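Long-range contacts in beta-mannosidase (Trichoderma harzianum, PDB 4CVU), which probably hydrolyses beta-mannosidic bonds to release mannose from the non-reducing ends of sugar chains, as a member of glycoside hydrolase family 2: residues S70-N75 with Q607-P612; W202-S207 with D710-P715; M600-T605 with G719-G724; V622-H627 with L634-H639. One frame throughout, in Å; residues are numbered along the deposited sequence.

In the fold
The four contacts cluster to one side of the chain's middle, with centres from about 11 Å (contacts 1 and 2) to 19 Å (contacts 3 and 4) apart. Contacts 1 and 2 bring loops of the galactose-binding-like region, 70-75 and 202-207, to parts at least 500 residues later. Contacts 1 and 3 share helix 603-609, contacts 2 and 3 the loop between strand 702-705 and helix 729-736. The segments of contacts 1, 2 and 3 alternate along the chain; contact 4, joining helices 620-625 and 638-655, follows contact 1 and falls between those of 2 and 3. Its Arg625 hydrogen-bonds to backbone carbonyls of Asn71, Gly73 and Gln713. This ties an N-terminal domain to the probable catalytic barrel.

Contact 1. Residues S70-N75 with Q607-P612; sequences SNNGLN and QQAVDP. With CD (cadmium ion), chain N.
The carbonyl oxygen of Ala609 receives one hydrogen bond from Gly73 N and a weak CA-H...O contact from Asn72. A loop of the galactose-binding-like region meets the C-terminal end of helix 603-609. The Gly73 N to Ala609 O bond measures 2.8 Å and is bent, with 141° at the hydrogen; its donor is tilted 25° from the carbonyl plane. Asn72 CA lies 3.4 Å from Ala609 O. Gly73 has a positive phi, readily adopted by a residue without a side chain. Asn72 CG lies beside its backbone N (chi1 -70°), which brings OD1 to 3.6 Å from Ala609 CA. One water sits 2.6 Å from Asn72 OD1 and also reaches Gln608 O, bridging the segments. Asn72 packs on Asp611 of the second subunit, placing the contact at the dimer interface, and its side chain lies about 2 Å from one cadmium ion. Asp611 grips another with both oxygens, OD2 at 2.4 Å and OD1 at 2.8 Å, and three waters also bind it.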
loop_
_atom_site.group_PDB
_atom_site.type_symbol
_atom_site.label_atom_id
_atom_site.label_comp_id
_atom_site.label_asym_id
_atom_site.label_seq_id
_atom_site.Cartn_x
_atom_site.Cartn_y
_atom_site.Cartn_z
ATOM N N SER A 70 -9.031 7.856 -1.552
ATOM C CA SER A 70 -9.837 7.467 -2.682
ATOM C C SER A 70 -9.027 7.001 -3.884
ATOM O O SER A 70 -9.457 6.070 -4.508
ATOM C CB SER A 70 -10.771 8.552 -3.108
ATOM O OG SER A 70 -10.918 9.446 -2.083
ATOM N N ASN A 71 -7.857 7.596 -4.181
ATOM C CA ASN A 71 -7.062 7.180 -5.370
ATOM C C ASN A 71 -6.470 5.760 -5.318
ATOM O O ASN A 71 -5.944 5.298 -6.294
ATOM C CB ASN A 71 -5.903 8.144 -5.647
ATOM C CG ASN A 71 -6.372 9.539 -6.067
ATOM O OD1 ASN A 71 -7.434 9.729 -6.629
ATOM N ND2 ASN A 71 -5.530 10.499 -5.839
ATOM N N ASN A 72 -6.457 5.141 -4.136
ATOM C CA ASN A 72 -5.823 3.832 -3.939
ATOM C C ASN A 72 -6.488 2.610 -4.543
ATOM O O ASN A 72 -7.704 2.517 -4.558
ATOM C CB ASN A 72 -5.667 3.545 -2.423
ATOM C CG ASN A 72 -4.613 4.431 -1.770
ATOM O OD1 ASN A 72 -4.027 5.267 -2.435
ATOM N ND2 ASN A 72 -4.394 4.289 -0.470
ATOM N N GLY A 73 -5.670 1.674 -5.053
ATOM C CA GLY A 73 -6.098 0.293 -5.279
ATOM C C GLY A 73 -7.225 0.178 -6.299
ATOM O O GLY A 73 -7.092 0.699 -7.423
ATOM N N LEU A 74 -8.319 -0.507 -5.939
ATOM C CA LEU A 74 -9.450 -0.626 -6.872
ATOM C C LEU A 74 -10.634 0.145 -6.341
ATOM O O LEU A 74 -11.778 -0.251 -6.560
ATOM C CB LEU A 74 -9.827 -2.099 -7.133
ATOM C CG LEU A 74 -8.781 -2.879 -7.931
ATOM C CD1 LEU A 74 -9.127 -4.360 -7.845
ATOM C CD2 LEU A 74 -8.686 -2.418 -9.393
ATOM N N ASN A 75 -10.353 1.266 -5.667
ATOM C CA ASN A 75 -11.387 2.144 -5.084
ATOM C C ASN A 75 -12.339 2.774 -6.059
ATOM O O ASN A 75 -13.398 3.219 -5.641
ATOM C CB ASN A 75 -10.784 3.257 -4.261
ATOM C CG ASN A 75 -10.369 2.797 -2.839
ATOM O OD1 ASN A 75 -9.674 3.536 -2.131
ATOM N ND2 ASN A 75 -10.731 1.611 -2.444
ATOM N N GLN A 607 3.787 3.326 -6.492
ATOM C CA GLN A 607 3.938 2.918 -5.095
ATOM C C GLN A 607 3.044 3.703 -4.122
ATOM O O GLN A 607 2.813 3.289 -2.965
ATOM C CB GLN A 607 5.405 3.013 -4.684
ATOM C CG GLN A 607 6.228 1.829 -5.133
ATOM C CD GLN A 607 7.703 2.011 -4.846
ATOM O OE1 GLN A 607 8.288 3.098 -5.005
ATOM N NE2 GLN A 607 8.295 0.969 -4.406
ATOM N N GLN A 608 2.559 4.854 -4.571
ATOM C CA GLN A 608 1.688 5.680 -3.752
ATOM C C GLN A 608 0.297 5.058 -3.607
ATOM O O GLN A 608 -0.357 5.299 -2.625
ATOM C CB GLN A 608 1.543 7.078 -4.378
ATOM C CG GLN A 608 2.840 7.859 -4.446
ATOM C CD GLN A 608 2.727 9.138 -5.260
ATOM O OE1 GLN A 608 1.649 9.525 -5.735
ATOM N NE2 GLN A 608 3.847 9.816 -5.405
ATOM N N ALA A 609 -0.172 4.356 -4.653
ATOM C CA ALA A 609 -1.579 4.003 -4.806
ATOM C C ALA A 609 -1.870 2.517 -4.784
ATOM O O ALA A 609 -2.980 2.137 -4.507
ATOM C CB ALA A 609 -2.111 4.604 -6.121
ATOM N N VAL A 610 -0.879 1.673 -5.050
ATOM C CA VAL A 610 -1.080 0.247 -5.272
ATOM C C VAL A 610 -0.237 -0.634 -4.343
ATOM O O VAL A 610 0.897 -0.286 -4.044
ATOM C CB VAL A 610 -0.740 -0.054 -6.750
ATOM C CG1 VAL A 610 -0.452 -1.508 -6.974
ATOM C CG2 VAL A 610 -1.884 0.386 -7.644
ATOM N N ASP A 611 -0.764 -1.804 -3.965
ATOM C CA ASP A 611 -0.024 -2.748 -3.110
ATOM C C ASP A 611 1.275 -3.206 -3.726
ATOM O O ASP A 611 1.378 -3.321 -4.957
ATOM C CB ASP A 611 -0.855 -3.985 -2.789
ATOM C CG ASP A 611 -2.076 -3.655 -2.040
ATOM O OD1 ASP A 611 -2.130 -2.515 -1.541
ATOM O OD2 ASP A 611 -3.070 -4.469 -2.023
ATOM N N PRO A 612 2.285 -3.442 -2.893
ATOM C CA PRO A 612 3.582 -3.962 -3.359
ATOM C C PRO A 612 3.418 -5.175 -4.280
ATOM O O PRO A 612 3.979 -5.189 -5.377
ATOM C CB PRO A 612 4.303 -4.368 -2.054
ATOM C CG PRO A 612 3.697 -3.499 -0.995
ATOM C CD PRO A 612 2.262 -3.211 -1.429
HETATM CD CD CD N . -4.229 -3.635 -0.133
HETATM O O HOH W 1 -2.401 7.238 -2.115
HETATM O O HOH W 2 -1.753 5.289 -0.588
HETATM O O HOH W 3 -6.529 -4.975 0.229
HETATM O O HOH W 4 -4.164 -2.131 1.494
HETATM O O HOH W 5 -5.669 -2.248 -1.850
#

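Contact 2. Residues W202-S207 with D710-P715; sequences WGPAFS and DIWQAP
Trp202 O and Ile711 N are linked through a single water that three groups grip. It donates to Trp202 O at 2.7 Å and to Asp710 OD1 at 2.8 Å, and accepts from Ile711 N at 2.9 Å. The same water lies in the plane of the Trp712 indole, at its edge. Pro204 covers one face of that indole: CD stands 3.7 Å from the centroid of the five-membered ring and 6° off its normal, a clear CH-pi contact, while CB and CG run on over the six-membered ring. Trp712 CG sits between the backbone N and the carbonyl carbon (chi1 73°), which turns the ring back toward Pro204. On the opposite face lies the guanidinium of Arg625, in a cation-pi contact. An alanine in place of Trp712 is likely to open a gap beneath Pro204 and to leave Arg625 without its aromatic partner. Ile711 CG2 packs 3.6 Å from Gly203 CA, so close that a CB on Gly203 would clash with it, and also meets the edge of the Trp202 ring. The 202-207 loop precedes strand 215-221 of the galactose-binding-like region, whereas 710-715 follows strand 702-705 of the probable barrel, where Pro715 packs on helices 603-609 and 638-655.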
loop_
_atom_site.group_PDB
_atom_site.type_symbol
_atom_site.label_atom_id
_atom_site.label_comp_id
_atom_site.label_asym_id
_atom_site.label_seq_id
_atom_site.Cartn_x
_atom_site.Cartn_y
_atom_site.Cartn_z
ATOM N N TRP A 202 -8.464 8.731 -18.708
ATOM C CA TRP A 202 -7.291 8.905 -17.882
ATOM C C TRP A 202 -7.627 9.069 -16.399
ATOM O O TRP A 202 -6.752 9.418 -15.665
ATOM C CB TRP A 202 -6.444 10.131 -18.298
ATOM C CG TRP A 202 -7.239 11.255 -18.831
ATOM C CD1 TRP A 202 -7.325 11.636 -20.158
ATOM C CD2 TRP A 202 -8.124 12.099 -18.114
ATOM N NE1 TRP A 202 -8.199 12.676 -20.286
ATOM C CE2 TRP A 202 -8.693 12.985 -19.039
ATOM C CE3 TRP A 202 -8.492 12.209 -16.754
ATOM C CZ2 TRP A 202 -9.615 13.943 -18.663
ATOM C CZ3 TRP A 202 -9.363 13.171 -16.393
ATOM C CH2 TRP A 202 -9.927 14.034 -17.314
ATOM N N GLY A 203 -8.855 8.867 -15.983
ATOM C CA GLY A 203 -9.253 9.177 -14.571
ATOM C C GLY A 203 -10.421 8.361 -14.100
ATOM O O GLY A 203 -11.105 7.690 -14.917
ATOM N N PRO A 204 -10.642 8.347 -12.761
ATOM C CA PRO A 204 -11.672 7.555 -12.091
ATOM C C PRO A 204 -13.030 8.250 -12.113
ATOM O O PRO A 204 -13.158 9.428 -12.587
ATOM C CB PRO A 204 -11.147 7.465 -10.634
ATOM C CG PRO A 204 -10.427 8.767 -10.443
ATOM C CD PRO A 204 -9.835 9.131 -11.798
ATOM N N ALA A 205 -14.042 7.555 -11.609
ATOM C CA ALA A 205 -15.397 8.050 -11.629
ATOM C C ALA A 205 -15.987 8.079 -10.246
ATOM O O ALA A 205 -16.834 7.217 -9.932
ATOM C CB ALA A 205 -16.254 7.149 -12.506
ATOM N N PHE A 206 -15.595 9.067 -9.449
ATOM C CA PHE A 206 -16.037 9.128 -8.047
ATOM C C PHE A 206 -17.360 9.850 -7.809
ATOM O O PHE A 206 -17.936 9.728 -6.719
ATOM C CB PHE A 206 -14.921 9.708 -7.164
ATOM C CG PHE A 206 -13.751 8.775 -6.997
ATOM C CD1 PHE A 206 -13.945 7.495 -6.487
ATOM C CD2 PHE A 206 -12.472 9.151 -7.387
ATOM C CE1 PHE A 206 -12.894 6.621 -6.369
ATOM C CE2 PHE A 206 -11.412 8.265 -7.261
ATOM C CZ PHE A 206 -11.640 7.009 -6.737
ATOM N N SER A 207 -17.812 10.625 -8.809
ATOM C CA SER A 207 -19.011 11.453 -8.714
ATOM C C SER A 207 -19.192 12.073 -7.317
ATOM O O SER A 207 -20.237 11.864 -6.676
ATOM C CB SER A 207 -20.252 10.637 -9.050
ATOM O OG SER A 207 -21.400 11.439 -8.889
ATOM N N ASP A 710 -1.688 14.582 -14.684
ATOM C CA ASP A 710 -2.460 13.402 -14.256
ATOM C C ASP A 710 -3.405 13.723 -13.094
ATOM O O ASP A 710 -3.053 14.492 -12.201
ATOM C CB ASP A 710 -1.564 12.253 -13.752
ATOM C CG ASP A 710 -1.118 11.303 -14.853
ATOM O OD1 ASP A 710 -1.903 10.992 -15.761
ATOM O OD2 ASP A 710 0.055 10.836 -14.789
ATOM N N ILE A 711 -4.583 13.094 -13.110
ATOM C CA ILE A 711 -5.557 13.197 -12.023
ATOM C C ILE A 711 -5.381 12.124 -10.938
ATOM O O ILE A 711 -5.903 12.270 -9.827
ATOM C CB ILE A 711 -6.985 13.108 -12.611
ATOM C CG1 ILE A 711 -7.970 13.789 -11.719
ATOM C CG2 ILE A 711 -7.396 11.685 -12.864
ATOM C CD1 ILE A 711 -9.380 13.865 -12.304
ATOM N N TRP A 712 -4.627 11.067 -11.260
ATOM C CA TRP A 712 -4.315 9.981 -10.326
ATOM C C TRP A 712 -3.176 9.112 -10.897
ATOM O O TRP A 712 -2.664 9.384 -11.981
ATOM C CB TRP A 712 -5.577 9.148 -9.973
ATOM C CG TRP A 712 -6.109 8.242 -11.035
ATOM C CD1 TRP A 712 -5.995 8.379 -12.372
ATOM C CD2 TRP A 712 -6.868 7.042 -10.818
ATOM N NE1 TRP A 712 -6.631 7.345 -13.009
ATOM C CE2 TRP A 712 -7.173 6.510 -12.074
ATOM C CE3 TRP A 712 -7.303 6.365 -9.683
ATOM C CZ2 TRP A 712 -7.905 5.317 -12.235
ATOM C CZ3 TRP A 712 -8.032 5.160 -9.847
ATOM C CH2 TRP A 712 -8.320 4.667 -11.127
ATOM N N GLN A 713 -2.855 8.022 -10.220
ATOM C CA GLN A 713 -1.695 7.192 -10.555
ATOM C C GLN A 713 -2.079 6.081 -11.528
ATOM O O GLN A 713 -2.685 5.090 -11.138
ATOM C CB GLN A 713 -1.095 6.630 -9.270
ATOM C CG GLN A 713 -0.760 7.699 -8.274
ATOM C CD GLN A 713 -1.894 8.029 -7.403
ATOM O OE1 GLN A 713 -3.067 7.825 -7.773
ATOM N NE2 GLN A 713 -1.586 8.524 -6.207
ATOM N N ALA A 714 -1.719 6.236 -12.797
ATOM C CA ALA A 714 -2.247 5.356 -13.790
ATOM C C ALA A 714 -1.551 5.596 -15.102
ATOM O O ALA A 714 -0.989 6.656 -15.321
ATOM C CB ALA A 714 -3.765 5.618 -13.945
ATOM N N PRO A 715 -1.567 4.615 -15.994
ATOM C CA PRO A 715 -0.931 4.869 -17.293
ATOM C C PRO A 715 -1.766 5.815 -18.128
ATOM O O PRO A 715 -2.940 5.544 -18.372
ATOM C CB PRO A 715 -0.826 3.499 -17.922
ATOM C CG PRO A 715 -1.804 2.671 -17.249
ATOM C CD PRO A 715 -2.108 3.256 -15.898
HETATM O O HOH W 6 -4.571 10.938 -14.980
#

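Contact 3. Residues M600-T605 with G719-G724; sequences MPSIQT and GLEYDG
Glu721 reaches across to the N-cap of helix 603-609, and its carboxylate takes up donors at the start of that helix. Ser602 is the N-cap residue, and its OG accepts from Thr605 N at 2.9 Å, closing the first turn. The same hydroxyl donates to Glu721 OE1 at 2.8 Å, which receives it with its syn lone pair, so Ser602 OG is both acceptor and donor. The Ser602 amide bonds to Glu721 OE2 at 2.9 Å, from above the carboxylate plane (44° out of it), with a weaker branch to OE1. Thr605 OG1 also donates to OE1; the modelled distance is very short and doubtful. Glu721 OE2 has a further, weak donor in Gln676. The chain of Glu721 is extended beyond CG (chi2 168°), which carries the carboxylate to the helix while its CD touches Pro601 CB. These bonds fix the carboxylate at the helix N-terminus, whose dipole probably stabilises the negative charge. Glu721 O accepts from Gly724 N at 2.7 Å, closing a type I turn. Within it Asp723 OD1 accepts from Arg725 N and OD2 from Gln608 NE2, and a water donates both to Asp723 OD2 and, at 2.8 Å, to Thr605 OG1.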
loop_
_atom_site.group_PDB
_atom_site.type_symbol
_atom_site.label_atom_id
_atom_site.label_comp_id
_atom_site.label_asym_id
_atom_site.label_seq_id
_atom_site.Cartn_x
_atom_site.Cartn_y
_atom_site.Cartn_z
ATOM N N MET A 600 3.408 4.608 -18.785
ATOM C CA MET A 600 3.307 4.281 -17.360
ATOM C C MET A 600 3.855 5.395 -16.549
ATOM O O MET A 600 4.793 6.063 -16.961
ATOM C CB MET A 600 4.177 3.063 -17.058
ATOM C CG MET A 600 3.721 1.691 -17.416
ATOM S SD MET A 600 2.161 1.290 -16.734
ATOM C CE MET A 600 2.011 -0.449 -16.986
ATOM N N PRO A 601 3.363 5.570 -15.298
ATOM C CA PRO A 601 4.099 6.479 -14.471
ATOM C C PRO A 601 5.290 5.781 -13.783
ATOM O O PRO A 601 5.413 4.538 -13.801
ATOM C CB PRO A 601 3.064 6.851 -13.390
ATOM C CG PRO A 601 2.212 5.649 -13.241
ATOM C CD PRO A 601 2.095 5.139 -14.674
ATOM N N SER A 602 6.112 6.569 -13.083
ATOM C CA SER A 602 7.230 6.021 -12.324
ATOM C C SER A 602 6.745 4.974 -11.324
ATOM O O SER A 602 5.597 5.006 -10.891
ATOM C CB SER A 602 7.925 7.165 -11.557
ATOM O OG SER A 602 7.030 7.649 -10.576
ATOM N N ILE A 603 7.630 4.043 -10.970
ATOM C CA ILE A 603 7.315 3.112 -9.895
ATOM C C ILE A 603 7.081 3.862 -8.571
ATOM O O ILE A 603 6.303 3.386 -7.730
ATOM C CB ILE A 603 8.369 1.982 -9.736
ATOM C CG1 ILE A 603 7.937 0.993 -8.642
ATOM C CG2 ILE A 603 9.768 2.530 -9.435
ATOM C CD1 ILE A 603 8.779 -0.259 -8.564
ATOM N N GLN A 604 7.715 5.023 -8.368
ATOM C CA GLN A 604 7.532 5.734 -7.064
ATOM C C GLN A 604 6.099 6.264 -7.043
ATOM O O GLN A 604 5.456 6.315 -6.001
ATOM C CB GLN A 604 8.513 6.895 -6.858
ATOM C CG GLN A 604 10.002 6.497 -6.765
ATOM C CD GLN A 604 10.661 6.178 -8.099
ATOM O OE1 GLN A 604 10.117 6.393 -9.151
ATOM N NE2 GLN A 604 11.881 5.682 -8.040
ATOM N N THR A 605 5.590 6.668 -8.229
ATOM C CA THR A 605 4.211 7.131 -8.324
ATOM C C THR A 605 3.258 5.919 -8.076
ATOM O O THR A 605 2.431 5.959 -7.115
ATOM C CB THR A 605 3.925 7.902 -9.630
ATOM O OG1 THR A 605 4.509 9.243 -9.593
ATOM C CG2 THR A 605 2.481 8.019 -9.831
ATOM N N GLY A 719 2.542 14.143 -18.978
ATOM C CA GLY A 719 3.953 14.360 -18.838
ATOM C C GLY A 719 4.292 14.567 -17.350
ATOM O O GLY A 719 5.401 14.348 -16.967
ATOM N N LEU A 720 3.338 15.009 -16.575
ATOM C CA LEU A 720 3.530 15.253 -15.110
ATOM C C LEU A 720 2.574 14.351 -14.371
ATOM O O LEU A 720 1.376 14.379 -14.609
ATOM C CB LEU A 720 3.229 16.693 -14.760
ATOM C CG LEU A 720 3.906 17.824 -15.562
ATOM C CD1 LEU A 720 3.390 19.156 -15.062
ATOM C CD2 LEU A 720 5.416 17.786 -15.535
ATOM N N GLU A 721 3.124 13.595 -13.428
ATOM C CA GLU A 721 2.405 12.572 -12.708
ATOM C C GLU A 721 1.665 13.273 -11.542
ATOM O O GLU A 721 1.852 14.487 -11.316
ATOM C CB GLU A 721 3.392 11.436 -12.280
ATOM C CG GLU A 721 4.095 10.720 -13.452
ATOM C CD GLU A 721 5.258 9.810 -13.025
ATOM O OE1 GLU A 721 5.434 9.558 -11.811
ATOM O OE2 GLU A 721 5.978 9.297 -13.901
ATOM N N TYR A 722 0.778 12.528 -10.887
ATOM C CA TYR A 722 -0.184 13.068 -9.970
ATOM C C TYR A 722 0.451 14.025 -8.973
ATOM O O TYR A 722 -0.113 15.099 -8.675
ATOM C CB TYR A 722 -0.974 11.953 -9.272
ATOM C CG TYR A 722 -1.944 12.401 -8.178
ATOM C CD1 TYR A 722 -3.113 13.148 -8.460
ATOM C CD2 TYR A 722 -1.698 12.069 -6.857
ATOM C CE1 TYR A 722 -3.959 13.546 -7.443
ATOM C CE2 TYR A 722 -2.543 12.464 -5.846
ATOM C CZ TYR A 722 -3.699 13.191 -6.142
ATOM O OH TYR A 722 -4.541 13.547 -5.084
ATOM N N ASP A 723 1.646 13.670 -8.513
ATOM C CA ASP A 723 2.263 14.426 -7.386
ATOM C C ASP A 723 3.157 15.520 -7.961
ATOM O O ASP A 723 3.761 16.294 -7.247
ATOM C CB ASP A 723 2.997 13.502 -6.443
ATOM C CG ASP A 723 4.340 12.987 -6.965
ATOM O OD1 ASP A 723 4.710 13.046 -8.185
ATOM O OD2 ASP A 723 5.011 12.414 -6.084
ATOM N N GLY A 724 3.248 15.529 -9.286
ATOM C CA GLY A 724 4.067 16.496 -9.975
ATOM C C GLY A 724 5.334 15.970 -10.627
ATOM O O GLY A 724 5.960 16.715 -11.359
HETATM O O HOH W 7 6.241 10.245 -7.698
HETATM O O HOH W 8 2.241 10.732 -8.093
#

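Contact 4. Residues V622-H627 with L634-H639; sequences VILRNH and LTRNIH. With NAG (2-acetamido-2-deoxy-beta-D-glucopyranose), chain L.
Ile623 meets the second segment with its CG2 branch, 4.2 Å from Ile638 O, a loose approach to the backbone. The next residue, Leu624, carries most of the contact. Its CD2 packs 3.8 Å from Ile638 CD1, the side chains meeting at an oblique angle, and its CD1 lies 4.3 Å from Arg636 CD, beside the aliphatic part of that arginine. Across from Leu624, Asn637 is the N-cap of helix 638-655: its CG points opposite the backbone N (chi1 -162°), OD1 accepts from Asn640 N, and ND2 donates both to Ala631 O and, at 2.7 Å, to O5 of a protein-linked N-acetylglucosamine. With a leucine at Asn637, the first helical turn would probably lose its side-chain cap and the sugar its donor. The contact packs helix 620-625 against the N-terminal end of helix 638-655, a pairing to which Asn626 ND2 adds a hydrogen bond to Gln645 OE1, with Arg636 also touching Phe77 of helix 75-78.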
loop_
_atom_site.group_PDB
_atom_site.type_symbol
_atom_site.label_atom_id
_atom_site.label_comp_id
_atom_site.label_asym_id
_atom_site.label_seq_id
_atom_site.Cartn_x
_atom_site.Cartn_y
_atom_site.Cartn_z
ATOM N N VAL A 622 -3.090 -2.866 -11.870
ATOM C CA VAL A 622 -2.475 -1.882 -12.765
ATOM C C VAL A 622 -3.284 -1.815 -14.085
ATOM O O VAL A 622 -3.547 -0.726 -14.629
ATOM C CB VAL A 622 -0.986 -2.220 -13.017
ATOM C CG1 VAL A 622 -0.451 -1.563 -14.267
ATOM C CG2 VAL A 622 -0.121 -1.867 -11.798
ATOM N N ILE A 623 -3.687 -2.984 -14.585
ATOM C CA ILE A 623 -4.511 -3.042 -15.800
ATOM C C ILE A 623 -5.826 -2.312 -15.578
ATOM O O ILE A 623 -6.235 -1.480 -16.413
ATOM C CB ILE A 623 -4.820 -4.485 -16.217
ATOM C CG1 ILE A 623 -3.584 -5.150 -16.798
ATOM C CG2 ILE A 623 -5.966 -4.527 -17.225
ATOM C CD1 ILE A 623 -3.676 -6.667 -16.761
ATOM N N LEU A 624 -6.476 -2.587 -14.441
ATOM C CA LEU A 624 -7.802 -1.986 -14.171
ATOM C C LEU A 624 -7.741 -0.470 -13.993
ATOM O O LEU A 624 -8.752 0.201 -14.099
ATOM C CB LEU A 624 -8.512 -2.655 -12.983
ATOM C CG LEU A 624 -9.121 -4.035 -13.335
ATOM C CD1 LEU A 624 -9.724 -4.743 -12.130
ATOM C CD2 LEU A 624 -10.162 -3.880 -14.442
ATOM N N ARG A 625 -6.553 0.063 -13.728
ATOM C CA ARG A 625 -6.373 1.511 -13.608
ATOM C C ARG A 625 -6.019 2.158 -14.936
ATOM O O ARG A 625 -6.013 3.394 -15.054
ATOM C CB ARG A 625 -5.338 1.815 -12.556
ATOM C CG ARG A 625 -5.836 1.523 -11.146
ATOM C CD ARG A 625 -4.697 1.563 -10.162
ATOM N NE ARG A 625 -4.295 2.952 -9.898
ATOM C CZ ARG A 625 -4.743 3.696 -8.875
ATOM N NH1 ARG A 625 -5.631 3.229 -8.011
ATOM N NH2 ARG A 625 -4.350 4.953 -8.748
ATOM N N ASN A 626 -5.776 1.363 -15.951
ATOM C CA ASN A 626 -5.576 1.905 -17.298
ATOM C C ASN A 626 -6.957 2.079 -17.915
ATOM O O ASN A 626 -7.632 1.063 -18.212
ATOM C CB ASN A 626 -4.759 0.960 -18.152
ATOM C CG ASN A 626 -4.368 1.579 -19.484
ATOM O OD1 ASN A 626 -4.924 2.616 -19.914
ATOM N ND2 ASN A 626 -3.344 1.034 -20.075
ATOM N N HIS A 627 -7.380 3.336 -18.101
ATOM C CA HIS A 627 -8.673 3.571 -18.686
ATOM C C HIS A 627 -8.588 3.845 -20.158
ATOM O O HIS A 627 -9.562 4.286 -20.746
ATOM C CB HIS A 627 -9.438 4.654 -17.945
ATOM C CG HIS A 627 -9.879 4.228 -16.576
ATOM N ND1 HIS A 627 -10.493 5.077 -15.688
ATOM C CD2 HIS A 627 -9.815 3.026 -15.959
ATOM C CE1 HIS A 627 -10.798 4.425 -14.583
ATOM N NE2 HIS A 627 -10.386 3.180 -14.715
ATOM N N LEU A 634 -20.275 0.245 -16.531
ATOM C CA LEU A 634 -19.901 -0.024 -15.151
ATOM C C LEU A 634 -19.166 -1.341 -14.912
ATOM O O LEU A 634 -18.852 -1.656 -13.788
ATOM C CB LEU A 634 -21.146 0.077 -14.261
ATOM C CG LEU A 634 -21.773 1.464 -14.071
ATOM C CD1 LEU A 634 -23.084 1.382 -13.297
ATOM C CD2 LEU A 634 -20.840 2.427 -13.353
ATOM N N THR A 635 -18.855 -2.109 -15.955
ATOM C CA THR A 635 -18.162 -3.384 -15.748
ATOM C C THR A 635 -16.660 -3.219 -15.407
ATOM O O THR A 635 -16.080 -2.146 -15.640
ATOM C CB THR A 635 -18.254 -4.297 -16.978
ATOM O OG1 THR A 635 -17.576 -3.692 -18.087
ATOM C CG2 THR A 635 -19.718 -4.571 -17.333
ATOM N N ARG A 636 -16.063 -4.287 -14.868
ATOM C CA ARG A 636 -14.599 -4.397 -14.743
ATOM C C ARG A 636 -14.083 -4.891 -16.075
ATOM O O ARG A 636 -13.921 -6.089 -16.292
ATOM C CB ARG A 636 -14.179 -5.365 -13.634
ATOM C CG ARG A 636 -14.539 -4.903 -12.235
ATOM C CD ARG A 636 -13.802 -5.705 -11.164
ATOM N NE ARG A 636 -14.063 -5.170 -9.826
ATOM C CZ ARG A 636 -13.301 -5.380 -8.755
ATOM N NH1 ARG A 636 -12.202 -6.126 -8.823
ATOM N NH2 ARG A 636 -13.648 -4.846 -7.591
ATOM N N ASN A 637 -13.833 -3.959 -16.970
ATOM C CA ASN A 637 -13.533 -4.282 -18.342
ATOM C C ASN A 637 -12.010 -4.478 -18.562
ATOM O O ASN A 637 -11.283 -3.561 -19.001
ATOM C CB ASN A 637 -14.138 -3.205 -19.218
ATOM C CG ASN A 637 -14.285 -3.633 -20.655
ATOM O OD1 ASN A 637 -13.529 -4.468 -21.144
ATOM N ND2 ASN A 637 -15.283 -3.074 -21.336
ATOM N N ILE A 638 -11.548 -5.689 -18.263
ATOM C CA ILE A 638 -10.129 -6.071 -18.419
ATOM C C ILE A 638 -9.741 -6.052 -19.883
ATOM O O ILE A 638 -8.648 -5.654 -20.234
ATOM C CB ILE A 638 -9.836 -7.480 -17.800
ATOM C CG1 ILE A 638 -9.534 -7.350 -16.320
ATOM C CG2 ILE A 638 -8.588 -8.136 -18.399
ATOM C CD1 ILE A 638 -10.755 -7.457 -15.487
ATOM N N HIS A 639 -10.643 -6.470 -20.745
ATOM C CA HIS A 639 -10.346 -6.528 -22.165
ATOM C C HIS A 639 -9.978 -5.137 -22.743
ATOM O O HIS A 639 -8.975 -4.980 -23.420
ATOM C CB HIS A 639 -11.535 -7.104 -22.928
ATOM C CG HIS A 639 -11.365 -7.085 -24.418
ATOM N ND1 HIS A 639 -10.768 -8.119 -25.118
ATOM C CD2 HIS A 639 -11.703 -6.143 -25.340
ATOM C CE1 HIS A 639 -10.754 -7.818 -26.410
ATOM N NE2 HIS A 639 -11.310 -6.622 -26.569
HETATM C C1 NAG L . -15.225 -1.533 -24.392
HETATM C C2 NAG L . -15.007 -1.742 -25.865
HETATM C C3 NAG L . -16.352 -1.762 -26.572
HETATM C C4 NAG L . -17.229 -2.823 -25.903
HETATM C C5 NAG L . -17.301 -2.580 -24.392
HETATM C C6 NAG L . -18.128 -3.623 -23.650
HETATM C C7 NAG L . -13.171 -0.860 -27.249
HETATM C C8 NAG L . -12.354 0.351 -27.644
HETATM N N2 NAG L . -14.140 -0.682 -26.350
HETATM O O3 NAG L . -16.122 -2.016 -27.959
HETATM O O4 NAG L . -18.550 -2.828 -26.429
HETATM O O5 NAG L . -15.990 -2.609 -23.868
HETATM O O6 NAG L . -17.586 -4.893 -23.916
HETATM O O7 NAG L . -12.895 -1.938 -27.759
#